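SusD superfamily protein (Bacteroides thetaiotaomicron, PDB 3MCX) is of unknown function but, as a SusD family protein of the outer membrane, probably helps capture nutrients at the cell surface, and binds zinc. Local coordinates at residues G30-A35 / K93-T98; W88-Y92 / V154-T158; S123-V127 / A186-L190; R129-F134 / Y176-D182. One frame throughout, in Å; residues are numbered along the deposited sequence.

Interaction 1: residues G30-A35 / K93-T98; sequences GIYRLA and KVIRQT
Thr98, whose methyl packs against Ile31 across the contact, turns its hydroxyl back into its own helix, OG1 donating to Ile95 O at 2.7 Å. With OG1 set between the backbone N and the carbonyl carbon (chi1 66°), the polar group is spent on the preceding turn, and CG2 is left to meet CD1 of Ile31 at 3.9 Å. That is why a threonine suits this buried position: it offers carbon to its neighbour and satisfies its own oxygen. The link between the helices is mainly aliphatic carbon, the Gln97 and Lys93 chains included. Ile31 uses CG1, CG2 and CD1: CD1 lies against Thr98, CG2 rests 3.9 Å from Val94 CG1, and its chain slides past that of Gln97 in the opposite direction, CG1 3.7 Å from Gln97 OE1. One turn on, Leu34 points at the partner helix and slides past Val94 in the opposite sense, its CD2 3.6 Å from Val94 CG2. The same CD2 also meets the aliphatic part of Lys93 at about a right angle, 3.7 Å from CG. Lys93 runs fully extended, so its methylenes flank the leucine and the ammonium is carried on beyond them, as fits an exposed position. Beneath this layer Ile31 touches Met128 and Val94 touches Ser132, both on helix 115-140, while Tyr32 OH bonds to Glu124. Over these residues the segment axes pass 9.8 Å apart at 171°, a nearly antiparallel pairing of helices 21-36 and 81-106 characteristic of the helical scaffold of SusD proteins, whose family belongs to the TPR clan.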
loop_
_atom_site.group_PDB
_atom_site.type_symbol
_atom_site.label_atom_id
_atom_site.label_comp_id
_atom_site.label_asym_id
_atom_site.label_seq_id
_atom_site.Cartn_x
_atom_site.Cartn_y
_atom_site.Cartn_z
ATOM N N GLY A 30 -13.052 2.421 -15.828
ATOM C CA GLY A 30 -13.543 1.231 -15.160
ATOM C C GLY A 30 -12.484 0.427 -14.430
ATOM O O GLY A 30 -12.727 -0.157 -13.380
ATOM N N ILE A 31 -11.281 0.361 -14.991
ATOM C CA ILE A 31 -10.167 -0.292 -14.334
ATOM C C ILE A 31 -9.790 0.440 -13.027
ATOM O O ILE A 31 -9.631 -0.178 -11.980
ATOM C CB ILE A 31 -8.949 -0.360 -15.312
ATOM C CG1 ILE A 31 -9.287 -1.348 -16.422
ATOM C CG2 ILE A 31 -7.627 -0.722 -14.602
ATOM C CD1 ILE A 31 -8.338 -1.313 -17.601
ATOM N N TYR A 32 -9.672 1.769 -13.095
ATOM C CA TYR A 32 -9.395 2.539 -11.890
ATOM C C TYR A 32 -10.499 2.363 -10.845
ATOM O O TYR A 32 -10.196 2.209 -9.662
ATOM C CB TYR A 32 -9.292 4.010 -12.242
ATOM C CG TYR A 32 -7.997 4.410 -12.942
ATOM C CD1 TYR A 32 -6.790 4.281 -12.305
ATOM C CD2 TYR A 32 -8.022 5.024 -14.180
ATOM C CE1 TYR A 32 -5.584 4.716 -12.925
ATOM C CE2 TYR A 32 -6.849 5.461 -14.795
ATOM C CZ TYR A 32 -5.642 5.310 -14.142
ATOM O OH TYR A 32 -4.463 5.774 -14.692
ATOM N N ARG A 33 -11.754 2.338 -11.280
ATOM C CA ARG A 33 -12.897 2.173 -10.379
ATOM C C ARG A 33 -12.833 0.807 -9.700
ATOM O O ARG A 33 -13.026 0.693 -8.504
ATOM C CB ARG A 33 -14.220 2.349 -11.103
ATOM C CG ARG A 33 -15.409 2.462 -10.160
ATOM N N LEU A 34 -12.526 -0.245 -10.461
ATOM C CA LEU A 34 -12.393 -1.580 -9.891
ATOM C C LEU A 34 -11.261 -1.623 -8.864
ATOM O O LEU A 34 -11.388 -2.211 -7.780
ATOM C CB LEU A 34 -12.139 -2.603 -11.019
ATOM C CG LEU A 34 -12.203 -4.077 -10.650
ATOM C CD1 LEU A 34 -13.554 -4.456 -10.009
ATOM C CD2 LEU A 34 -12.065 -4.857 -11.972
ATOM N N ALA A 35 -10.142 -0.970 -9.164
ATOM C CA ALA A 35 -9.012 -0.910 -8.253
ATOM C C ALA A 35 -9.370 -0.204 -6.953
ATOM O O ALA A 35 -8.832 -0.538 -5.903
ATOM C CB ALA A 35 -7.760 -0.276 -8.916
ATOM N N LYS A 93 -8.909 -9.783 -12.010
ATOM C CA LYS A 93 -9.912 -9.160 -12.873
ATOM C C LYS A 93 -9.370 -7.846 -13.439
ATOM O O LYS A 93 -9.547 -7.572 -14.624
ATOM C CB LYS A 93 -11.230 -8.922 -12.112
ATOM C CG LYS A 93 -12.389 -8.451 -12.988
ATOM C CD LYS A 93 -13.659 -8.415 -12.090
ATOM C CE LYS A 93 -14.881 -7.836 -12.785
ATOM N NZ LYS A 93 -15.970 -7.695 -11.735
ATOM N N VAL A 94 -8.735 -7.038 -12.586
ATOM C CA VAL A 94 -8.125 -5.806 -13.067
ATOM C C VAL A 94 -7.059 -6.138 -14.121
ATOM O O VAL A 94 -7.019 -5.495 -15.172
ATOM C CB VAL A 94 -7.522 -4.977 -11.951
ATOM C CG1 VAL A 94 -6.615 -3.858 -12.524
ATOM C CG2 VAL A 94 -8.651 -4.371 -11.082
ATOM N N ILE A 95 -6.204 -7.129 -13.869
ATOM C CA ILE A 95 -5.160 -7.488 -14.841
ATOM C C ILE A 95 -5.792 -7.882 -16.181
ATOM O O ILE A 95 -5.386 -7.412 -17.252
ATOM C CB ILE A 95 -4.261 -8.606 -14.284
ATOM C CG1 ILE A 95 -3.373 -8.029 -13.181
ATOM C CG2 ILE A 95 -3.448 -9.251 -15.427
ATOM C CD1 ILE A 95 -2.621 -9.070 -12.351
ATOM N N ARG A 96 -6.815 -8.700 -16.107
ATOM C CA ARG A 96 -7.502 -9.128 -17.319
ATOM C C ARG A 96 -8.077 -7.949 -18.100
ATOM O O ARG A 96 -7.967 -7.896 -19.305
ATOM C CB ARG A 96 -8.526 -10.203 -16.998
ATOM C CG ARG A 96 -7.838 -11.476 -16.509
ATOM C CD ARG A 96 -8.768 -12.630 -16.213
ATOM N NE ARG A 96 -10.100 -12.286 -15.739
ATOM C CZ ARG A 96 -10.500 -12.588 -14.519
ATOM N NH1 ARG A 96 -9.651 -13.220 -13.740
ATOM N NH2 ARG A 96 -11.680 -12.284 -14.108
ATOM N N GLN A 97 -8.677 -7.012 -17.402
ATOM C CA GLN A 97 -9.201 -5.828 -18.065
ATOM C C GLN A 97 -8.094 -4.982 -18.698
ATOM O O GLN A 97 -8.257 -4.478 -19.801
ATOM C CB GLN A 97 -10.050 -5.002 -17.103
ATOM C CG GLN A 97 -11.345 -5.735 -16.710
ATOM C CD GLN A 97 -12.344 -4.848 -15.985
ATOM O OE1 GLN A 97 -12.135 -3.651 -15.825
ATOM N NE2 GLN A 97 -13.452 -5.457 -15.550
ATOM N N THR A 98 -6.969 -4.821 -18.003
ATOM C CA THR A 98 -5.833 -4.126 -18.605
ATOM C C THR A 98 -5.353 -4.831 -19.877
ATOM O O THR A 98 -5.052 -4.171 -20.887
ATOM C CB THR A 98 -4.620 -3.867 -17.686
ATOM O OG1 THR A 98 -3.959 -5.093 -17.283
ATOM C CG2 THR A 98 -5.008 -3.044 -16.450
#

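Interaction 2: residues W88-Y92 / V154-T158; sequences WNTVY and VPIET. With GOL (glycerol), chain K.
Tyr92 leaves its helix beside Trp88 and drives its ring toward Val154 and Pro155. Past CB, chi1 of -88° carries the ring back over Trp88, one turn earlier. CG, CD2 and CE2 all face C3 of a glycerol, probably from the crystallisation liquor, which sits over the ring centre, and CE2 lies 3.4 Å above the plane of the Trp88 ring, near its rim. At the tip OH donates to Pro155 O at 2.7 Å, in the carbonyl plane and on a lone pair. The tyrosine OH itself is lined by carbon, with Pro155 CD 3.2 Å and Val154 CB 3.3 Å away. A phenylalanine here would probably leave Pro155 O without this donor and the loop less firmly fixed to the helix. The six-membered end of the Trp88 indole adds apolar contact, CZ3 touching Val154 CG1 at 3.8 Å and CH2 touching Pro155 CD, while NE1 serves both glycerol O2 and Glu465. The proline suits a place between the tyrosine hydroxyl and the indole, its CD touching both. This segment, 154-158, runs between helices 115-140 and 172-186, and Val154 touches Leu133 of the first and Cys175 of the second, as Tyr92 leans on Leu136.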
loop_
_atom_site.group_PDB
_atom_site.type_symbol
_atom_site.label_atom_id
_atom_site.label_comp_id
_atom_site.label_asym_id
_atom_site.label_seq_id
_atom_site.Cartn_x
_atom_site.Cartn_y
_atom_site.Cartn_z
ATOM N N TRP A 88 -7.435 -12.075 -4.380
ATOM C CA TRP A 88 -6.791 -12.709 -5.535
ATOM C C TRP A 88 -7.601 -12.460 -6.805
ATOM O O TRP A 88 -7.083 -11.968 -7.813
ATOM C CB TRP A 88 -6.687 -14.207 -5.274
ATOM C CG TRP A 88 -6.115 -15.031 -6.384
ATOM C CD1 TRP A 88 -6.795 -15.559 -7.406
ATOM C CD2 TRP A 88 -4.770 -15.528 -6.492
ATOM N NE1 TRP A 88 -5.965 -16.342 -8.198
ATOM C CE2 TRP A 88 -4.718 -16.330 -7.643
ATOM C CE3 TRP A 88 -3.614 -15.329 -5.750
ATOM C CZ2 TRP A 88 -3.534 -16.974 -8.065
ATOM C CZ3 TRP A 88 -2.438 -15.967 -6.158
ATOM C CH2 TRP A 88 -2.414 -16.779 -7.284
ATOM N N ASN A 89 -8.886 -12.807 -6.771
ATOM C CA ASN A 89 -9.706 -12.788 -7.968
ATOM C C ASN A 89 -9.902 -11.344 -8.444
ATOM O O ASN A 89 -9.982 -11.082 -9.634
ATOM C CB ASN A 89 -11.074 -13.430 -7.742
ATOM C CG ASN A 89 -11.034 -14.948 -7.739
ATOM O OD1 ASN A 89 -10.074 -15.560 -8.207
ATOM N ND2 ASN A 89 -12.112 -15.552 -7.284
ATOM N N THR A 90 -10.025 -10.412 -7.504
ATOM C CA THR A 90 -10.302 -9.021 -7.876
ATOM C C THR A 90 -9.107 -8.419 -8.591
ATOM O O THR A 90 -9.284 -7.686 -9.583
ATOM C CB THR A 90 -10.732 -8.195 -6.652
ATOM O OG1 THR A 90 -11.843 -8.858 -6.013
ATOM C CG2 THR A 90 -11.103 -6.750 -7.031
ATOM N N VAL A 91 -7.882 -8.660 -8.090
ATOM C CA VAL A 91 -6.702 -8.112 -8.757
ATOM C C VAL A 91 -6.506 -8.763 -10.112
ATOM O O VAL A 91 -6.179 -8.082 -11.093
ATOM C CB VAL A 91 -5.454 -8.123 -7.857
ATOM C CG1 VAL A 91 -4.271 -7.552 -8.635
ATOM C CG2 VAL A 91 -5.705 -7.283 -6.604
ATOM N N TYR A 92 -6.759 -10.066 -10.219
ATOM C CA TYR A 92 -6.678 -10.710 -11.535
ATOM C C TYR A 92 -7.728 -10.161 -12.509
ATOM O O TYR A 92 -7.507 -10.102 -13.701
ATOM C CB TYR A 92 -6.723 -12.246 -11.435
ATOM C CG TYR A 92 -5.353 -12.825 -11.239
ATOM C CD1 TYR A 92 -4.430 -12.756 -12.254
ATOM C CD2 TYR A 92 -4.968 -13.380 -10.011
ATOM C CE1 TYR A 92 -3.156 -13.242 -12.073
ATOM C CE2 TYR A 92 -3.707 -13.857 -9.825
ATOM C CZ TYR A 92 -2.792 -13.784 -10.860
ATOM O OH TYR A 92 -1.502 -14.215 -10.639
ATOM N N VAL A 154 3.314 -15.514 -8.421
ATOM C CA VAL A 154 1.971 -15.794 -8.898
ATOM C C VAL A 154 1.976 -15.980 -10.410
ATOM O O VAL A 154 3.000 -15.738 -11.071
ATOM C CB VAL A 154 1.001 -14.694 -8.505
ATOM C CG1 VAL A 154 0.945 -14.502 -6.985
ATOM C CG2 VAL A 154 1.380 -13.359 -9.189
ATOM N N PRO A 155 0.858 -16.414 -10.999
ATOM C CA PRO A 155 0.806 -16.505 -12.447
ATOM C C PRO A 155 0.866 -15.144 -13.147
ATOM O O PRO A 155 0.294 -14.151 -12.700
ATOM C CB PRO A 155 -0.537 -17.211 -12.715
ATOM C CG PRO A 155 -0.747 -18.032 -11.486
ATOM C CD PRO A 155 -0.265 -17.145 -10.384
ATOM N N ILE A 156 1.580 -15.126 -14.252
ATOM C CA ILE A 156 1.749 -13.925 -15.047
ATOM C C ILE A 156 0.898 -13.995 -16.300
ATOM O O ILE A 156 1.058 -14.879 -17.167
ATOM C CB ILE A 156 3.236 -13.711 -15.439
ATOM C CG1 ILE A 156 4.069 -13.545 -14.177
ATOM C CG2 ILE A 156 3.385 -12.469 -16.368
ATOM C CD1 ILE A 156 5.571 -13.420 -14.452
ATOM N N GLU A 157 -0.007 -13.010 -16.407
ATOM C CA GLU A 157 -0.820 -12.817 -17.635
ATOM C C GLU A 157 -0.528 -11.483 -18.319
ATOM O O GLU A 157 -0.709 -10.432 -17.726
ATOM C CB GLU A 157 -2.309 -12.876 -17.299
ATOM C CG GLU A 157 -2.736 -14.217 -16.759
ATOM C CD GLU A 157 -4.252 -14.326 -16.512
ATOM O OE1 GLU A 157 -5.001 -13.408 -16.941
ATOM O OE2 GLU A 157 -4.688 -15.343 -15.917
ATOM N N THR A 158 -0.098 -11.525 -19.574
ATOM C CA THR A 158 0.195 -10.299 -20.337
ATOM C C THR A 158 -0.548 -10.235 -21.683
ATOM O O THR A 158 -0.241 -9.405 -22.549
ATOM C CB THR A 158 1.710 -10.108 -20.543
ATOM O OG1 THR A 158 2.240 -11.202 -21.292
ATOM C CG2 THR A 158 2.462 -9.963 -19.185
HETATM C C1 GOL K . -6.861 -18.106 -12.568
HETATM O O1 GOL K . -8.057 -18.424 -11.844
HETATM C C2 GOL K . -6.389 -16.771 -12.016
HETATM O O2 GOL K . -7.017 -16.692 -10.775
HETATM C C3 GOL K . -4.876 -16.567 -11.899
HETATM O O3 GOL K . -4.214 -17.102 -13.031
#

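Interaction 3: residues S123-V127 / A186-L190; sequences SEALV and ALSGL
Apolar contacts dominate where Ala186 and Leu190 lie against Ser123, Leu126 and Val127. Ala186 CB is wedged in tightly, 3.4 Å from Val127 CG2, with CB of Leu126, the residue before Val127, also in contact. A side chain as small as alanine's suits so narrow a place. Leu190 spreads its two branches over one side of the helix: CD1 meets Val127 CG2 at 4.0 Å, and CD2 reaches Ser123 CB at 3.7 Å as well as CG of Glu124. With CG anti to the carbonyl carbon (chi1 -62°), the fork is brought over the helix although the chain enters from the side. An alanine in its place would probably open a gap between the turn and the helix beside Val127, Ser123 and Glu124, and leave the turn less firmly seated.

The backbones themselves come close, Ser123 and Ala186 CA atoms being 4.3 Å apart and Ala186 CB 3.3 Å from the carbonyl Ser123 O. Here the C-terminal end of helix 172-186 and the turn after it press onto helix 115-140, in the helical array of this SusD family protein. Gly189 CA lies 3.4 Å from Ser123 OG; any side chain there would collide with that oxygen.

Polar contacts are indirect. Ser123 OG bonds to Asn119 O in its own helix, and water 1 bridges the edge of the contact, making a weak bond to Ser123 OG, another weak one to Gly189 N, and a firmer one of 3.0 Å to Ser188 OG. Glu124 turns its carboxylate away to Tyr32 and Arg120.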
loop_
_atom_site.group_PDB
_atom_site.type_symbol
_atom_site.label_atom_id
_atom_site.label_comp_id
_atom_site.label_asym_id
_atom_site.label_seq_id
_atom_site.Cartn_x
_atom_site.Cartn_y
_atom_site.Cartn_z
ATOM N N SER A 123 -0.563 3.354 -21.723
ATOM C CA SER A 123 0.465 3.482 -20.706
ATOM C C SER A 123 -0.079 3.428 -19.284
ATOM O O SER A 123 0.502 2.804 -18.397
ATOM C CB SER A 123 1.238 4.774 -20.904
ATOM O OG SER A 123 1.954 4.708 -22.128
ATOM N N GLU A 124 -1.195 4.113 -19.044
ATOM C CA GLU A 124 -1.858 4.001 -17.762
ATOM C C GLU A 124 -2.314 2.568 -17.449
ATOM O O GLU A 124 -2.146 2.083 -16.333
ATOM C CB GLU A 124 -3.031 4.984 -17.701
ATOM C CG GLU A 124 -2.570 6.447 -17.706
ATOM C CD GLU A 124 -3.699 7.446 -17.603
ATOM O OE1 GLU A 124 -4.661 7.172 -16.853
ATOM O OE2 GLU A 124 -3.605 8.507 -18.257
ATOM N N ALA A 125 -2.871 1.893 -18.455
ATOM C CA ALA A 125 -3.223 0.479 -18.296
ATOM C C ALA A 125 -1.986 -0.376 -17.939
ATOM O O ALA A 125 -2.071 -1.281 -17.127
ATOM C CB ALA A 125 -3.897 -0.046 -19.579
ATOM N N LEU A 126 -0.859 -0.097 -18.581
ATOM C CA LEU A 126 0.386 -0.813 -18.313
ATOM C C LEU A 126 0.845 -0.621 -16.898
ATOM O O LEU A 126 1.236 -1.584 -16.230
ATOM C CB LEU A 126 1.500 -0.393 -19.301
ATOM C CG LEU A 126 1.523 -1.080 -20.680
ATOM C CD1 LEU A 126 2.487 -0.336 -21.620
ATOM C CD2 LEU A 126 1.884 -2.604 -20.528
ATOM N N VAL A 127 0.766 0.606 -16.390
ATOM C CA VAL A 127 1.161 0.848 -15.004
ATOM C C VAL A 127 0.218 0.097 -14.057
ATOM O O VAL A 127 0.650 -0.547 -13.105
ATOM C CB VAL A 127 1.253 2.342 -14.592
ATOM C CG1 VAL A 127 1.745 2.437 -13.126
ATOM C CG2 VAL A 127 2.193 3.086 -15.457
ATOM N N ALA A 186 5.711 2.021 -19.792
ATOM C CA ALA A 186 4.644 3.020 -19.729
ATOM C C ALA A 186 5.141 4.462 -19.720
ATOM O O ALA A 186 4.467 5.349 -20.210
ATOM C CB ALA A 186 3.795 2.792 -18.478
ATOM N N LEU A 187 6.324 4.720 -19.175
ATOM C CA LEU A 187 6.676 6.095 -18.776
ATOM C C LEU A 187 6.556 7.154 -19.877
ATOM O O LEU A 187 6.005 8.239 -19.642
ATOM C CB LEU A 187 8.100 6.146 -18.186
ATOM C CG LEU A 187 8.382 5.377 -16.912
ATOM C CD1 LEU A 187 9.869 5.465 -16.637
ATOM C CD2 LEU A 187 7.559 5.937 -15.743
ATOM N N SER A 188 7.058 6.851 -21.057
ATOM C CA SER A 188 7.098 7.873 -22.112
ATOM C C SER A 188 5.707 8.278 -22.636
ATOM O O SER A 188 5.545 9.352 -23.218
ATOM C CB SER A 188 8.020 7.446 -23.252
ATOM O OG SER A 188 7.516 6.301 -23.900
ATOM N N GLY A 189 4.710 7.428 -22.435
ATOM C CA GLY A 189 3.346 7.737 -22.831
ATOM C C GLY A 189 2.486 8.432 -21.798
ATOM O O GLY A 189 1.407 8.894 -22.145
ATOM N N LEU A 190 2.938 8.502 -20.546
ATOM C CA LEU A 190 2.142 9.081 -19.443
ATOM C C LEU A 190 2.203 10.610 -19.466
ATOM O O LEU A 190 3.166 11.212 -19.969
ATOM C CB LEU A 190 2.677 8.586 -18.111
ATOM C CG LEU A 190 2.608 7.073 -17.857
ATOM C CD1 LEU A 190 3.378 6.689 -16.602
ATOM C CD2 LEU A 190 1.180 6.641 -17.703
HETATM O O HOH W 1 5.237 4.466 -23.157
#

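Interaction 4: residues R129-F134 / Y176-D182; sequences RGLSLF and YEQVVSD. With ZN (zinc ion), chain B.
Arg129 and Asp182 form a side-on salt bridge deep between two helices. NE donates to OD2 and NH2 to OD1, each at 2.9 Å and almost straight (N-H to acceptor angle 175°). Both oxygens lie in the guanidinium plane, yet the carboxylate is tilted, so the donors come from above its plane. From the opposite face Gln178 NE2 brings a second N-H to OD1 at 2.8 Å by a more bent bond, and water 2 donates to OD2 at 2.7 Å while making a weak bond to Arg129 O. Each carboxylate oxygen therefore has two donors, which probably keeps this buried aspartate ionised. The remaining nitrogen, Arg129 NH1, bonds to Asn99 OD1, so the guanidinium is also tied to helix 81-106.

Gly130 lets the helices close in here: a beta carbon would crowd Val179 O and Asp182 CB, and in its absence Val179 CG2 settles 3.4 Å from Gly130 O. Leu133 crosses the Gln178 chain at about a right angle. Farther along, Phe134 turns its edge to the face of Tyr176 in an offset edge-to-face pair, centroids 5.6 Å apart and planes at 86°. Glu177 points away and binds a zinc ion through OE1, with water 3 as a further ligand. With segment axes 8.0 Å apart and directions 156° from each other, this is a close antiparallel helix pair, consistent with the helical, TPR-clan architecture of the SusD family, here tied by a buried ion pair.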
loop_
_atom_site.group_PDB
_atom_site.type_symbol
_atom_site.label_atom_id
_atom_site.label_comp_id
_atom_site.label_asym_id
_atom_site.label_seq_id
_atom_site.Cartn_x
_atom_site.Cartn_y
_atom_site.Cartn_z
ATOM N N ARG A 129 -1.421 -2.621 -14.752
ATOM C CA ARG A 129 -1.093 -4.060 -14.854
ATOM C C ARG A 129 0.125 -4.411 -13.990
ATOM O O ARG A 129 0.143 -5.412 -13.284
ATOM C CB ARG A 129 -0.822 -4.466 -16.297
ATOM C CG ARG A 129 -0.865 -5.978 -16.519
ATOM C CD ARG A 129 -0.717 -6.376 -17.949
ATOM N NE ARG A 129 0.604 -6.111 -18.500
ATOM C CZ ARG A 129 0.915 -6.268 -19.774
ATOM N NH1 ARG A 129 0.000 -6.673 -20.623
ATOM N NH2 ARG A 129 2.158 -6.032 -20.216
ATOM N N GLY A 130 1.150 -3.591 -14.075
ATOM C CA GLY A 130 2.350 -3.810 -13.279
ATOM C C GLY A 130 2.114 -3.676 -11.798
ATOM O O GLY A 130 2.540 -4.525 -10.986
ATOM N N LEU A 131 1.368 -2.630 -11.421
ATOM C CA LEU A 131 1.032 -2.427 -10.009
ATOM C C LEU A 131 0.220 -3.608 -9.457
ATOM O O LEU A 131 0.469 -4.081 -8.344
ATOM C CB LEU A 131 0.242 -1.137 -9.877
ATOM C CG LEU A 131 -0.180 -0.706 -8.486
ATOM C CD1 LEU A 131 1.021 -0.658 -7.546
ATOM C CD2 LEU A 131 -0.890 0.685 -8.590
ATOM N N SER A 132 -0.716 -4.096 -10.272
ATOM C CA SER A 132 -1.557 -5.207 -9.862
ATOM C C SER A 132 -0.720 -6.480 -9.639
ATOM O O SER A 132 -0.880 -7.160 -8.638
ATOM C CB SER A 132 -2.689 -5.380 -10.846
ATOM O OG SER A 132 -3.570 -4.247 -10.835
ATOM N N LEU A 133 0.176 -6.796 -10.580
ATOM C CA LEU A 133 1.009 -7.989 -10.437
ATOM C C LEU A 133 1.900 -7.819 -9.195
ATOM O O LEU A 133 2.092 -8.783 -8.438
ATOM C CB LEU A 133 1.834 -8.210 -11.687
ATOM C CG LEU A 133 2.811 -9.400 -11.625
ATOM C CD1 LEU A 133 2.141 -10.723 -11.262
ATOM C CD2 LEU A 133 3.621 -9.528 -12.945
ATOM N N PHE A 134 2.447 -6.623 -8.961
ATOM C CA PHE A 134 3.255 -6.345 -7.771
ATOM C C PHE A 134 2.466 -6.640 -6.492
ATOM O O PHE A 134 2.961 -7.292 -5.574
ATOM C CB PHE A 134 3.722 -4.881 -7.812
ATOM C CG PHE A 134 4.517 -4.427 -6.618
ATOM C CD1 PHE A 134 5.728 -4.993 -6.314
ATOM C CD2 PHE A 134 4.067 -3.389 -5.830
ATOM C CE1 PHE A 134 6.482 -4.524 -5.253
ATOM C CE2 PHE A 134 4.812 -2.935 -4.751
ATOM C CZ PHE A 134 6.013 -3.486 -4.479
ATOM N N TYR A 176 8.514 -9.732 -10.535
ATOM C CA TYR A 176 9.086 -8.379 -10.446
ATOM C C TYR A 176 9.626 -7.871 -11.800
ATOM O O TYR A 176 9.492 -6.696 -12.125
ATOM C CB TYR A 176 10.163 -8.278 -9.361
ATOM C CG TYR A 176 9.688 -7.963 -7.956
ATOM C CD1 TYR A 176 9.163 -8.936 -7.123
ATOM C CD2 TYR A 176 9.836 -6.692 -7.445
ATOM C CE1 TYR A 176 8.763 -8.638 -5.821
ATOM C CE2 TYR A 176 9.440 -6.384 -6.149
ATOM C CZ TYR A 176 8.936 -7.371 -5.338
ATOM O OH TYR A 176 8.571 -7.050 -4.042
ATOM N N GLU A 177 10.241 -8.748 -12.574
ATOM C CA GLU A 177 10.720 -8.354 -13.922
ATOM C C GLU A 177 9.559 -7.814 -14.744
ATOM O O GLU A 177 9.686 -6.800 -15.414
ATOM C CB GLU A 177 11.324 -9.508 -14.668
ATOM C CG GLU A 177 12.676 -9.910 -14.223
ATOM C CD GLU A 177 13.164 -11.108 -15.024
ATOM O OE1 GLU A 177 12.314 -11.859 -15.600
ATOM O OE2 GLU A 177 14.407 -11.276 -15.103
ATOM N N GLN A 178 8.416 -8.484 -14.670
ATOM C CA GLN A 178 7.249 -8.035 -15.464
ATOM C C GLN A 178 6.676 -6.722 -14.930
ATOM O O GLN A 178 6.286 -5.862 -15.750
ATOM C CB GLN A 178 6.177 -9.129 -15.506
ATOM C CG GLN A 178 5.025 -8.838 -16.439
ATOM C CD GLN A 178 5.450 -8.777 -17.872
ATOM O OE1 GLN A 178 6.012 -9.737 -18.414
ATOM N NE2 GLN A 178 5.174 -7.647 -18.524
ATOM N N VAL A 179 6.669 -6.565 -13.594
ATOM C CA VAL A 179 6.214 -5.328 -12.998
ATOM C C VAL A 179 7.053 -4.151 -13.480
ATOM O O VAL A 179 6.531 -3.120 -13.925
ATOM C CB VAL A 179 6.302 -5.392 -11.489
ATOM C CG1 VAL A 179 6.039 -3.997 -10.862
ATOM C CG2 VAL A 179 5.323 -6.473 -10.940
ATOM N N VAL A 180 8.371 -4.315 -13.359
ATOM C CA VAL A 180 9.324 -3.285 -13.771
ATOM C C VAL A 180 9.197 -2.976 -15.261
ATOM O O VAL A 180 9.185 -1.809 -15.664
ATOM C CB VAL A 180 10.771 -3.690 -13.394
ATOM C CG1 VAL A 180 11.798 -2.732 -14.033
ATOM C CG2 VAL A 180 10.932 -3.686 -11.824
ATOM N N SER A 181 9.067 -4.002 -16.079
ATOM C CA SER A 181 8.883 -3.809 -17.508
ATOM C C SER A 181 7.630 -2.965 -17.814
ATOM O O SER A 181 7.670 -2.004 -18.607
ATOM C CB SER A 181 8.764 -5.176 -18.183
ATOM O OG SER A 181 8.598 -5.073 -19.584
ATOM N N ASP A 182 6.508 -3.349 -17.230
ATOM C CA ASP A 182 5.244 -2.644 -17.485
ATOM C C ASP A 182 5.328 -1.178 -17.083
ATOM O O ASP A 182 4.959 -0.292 -17.839
ATOM C CB ASP A 182 4.090 -3.312 -16.762
ATOM C CG ASP A 182 3.678 -4.642 -17.385
ATOM O OD1 ASP A 182 4.198 -5.011 -18.442
ATOM O OD2 ASP A 182 2.773 -5.291 -16.792
HETATM ZN ZN ZN B . 12.792 -13.354 -16.699
HETATM O O HOH W 2 2.147 -7.125 -14.855
HETATM O O HOH W 3 10.869 -13.847 -16.876
#

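Helix 115-140 stands at the centre of this group: interactions 3 and 4 use successive parts of it, while its predecessor 81-106 carries interactions 1 and 2. Interaction 1 is only partly buried and joins its helices by aliphatic packing, with a lysine at the margin; the other three are buried. Interaction 4 places charge in the core and pays for it with two donors to each carboxylate oxygen, whereas interaction 2 fastens a loop with a single tyrosine hydroxyl between aromatic and proline surfaces. Interaction 3 packs small residues and a leucine, with a water weakly bridging its margin. The contacts adjoin: Thr98 meets Arg129, and Arg96 lies on Glu157.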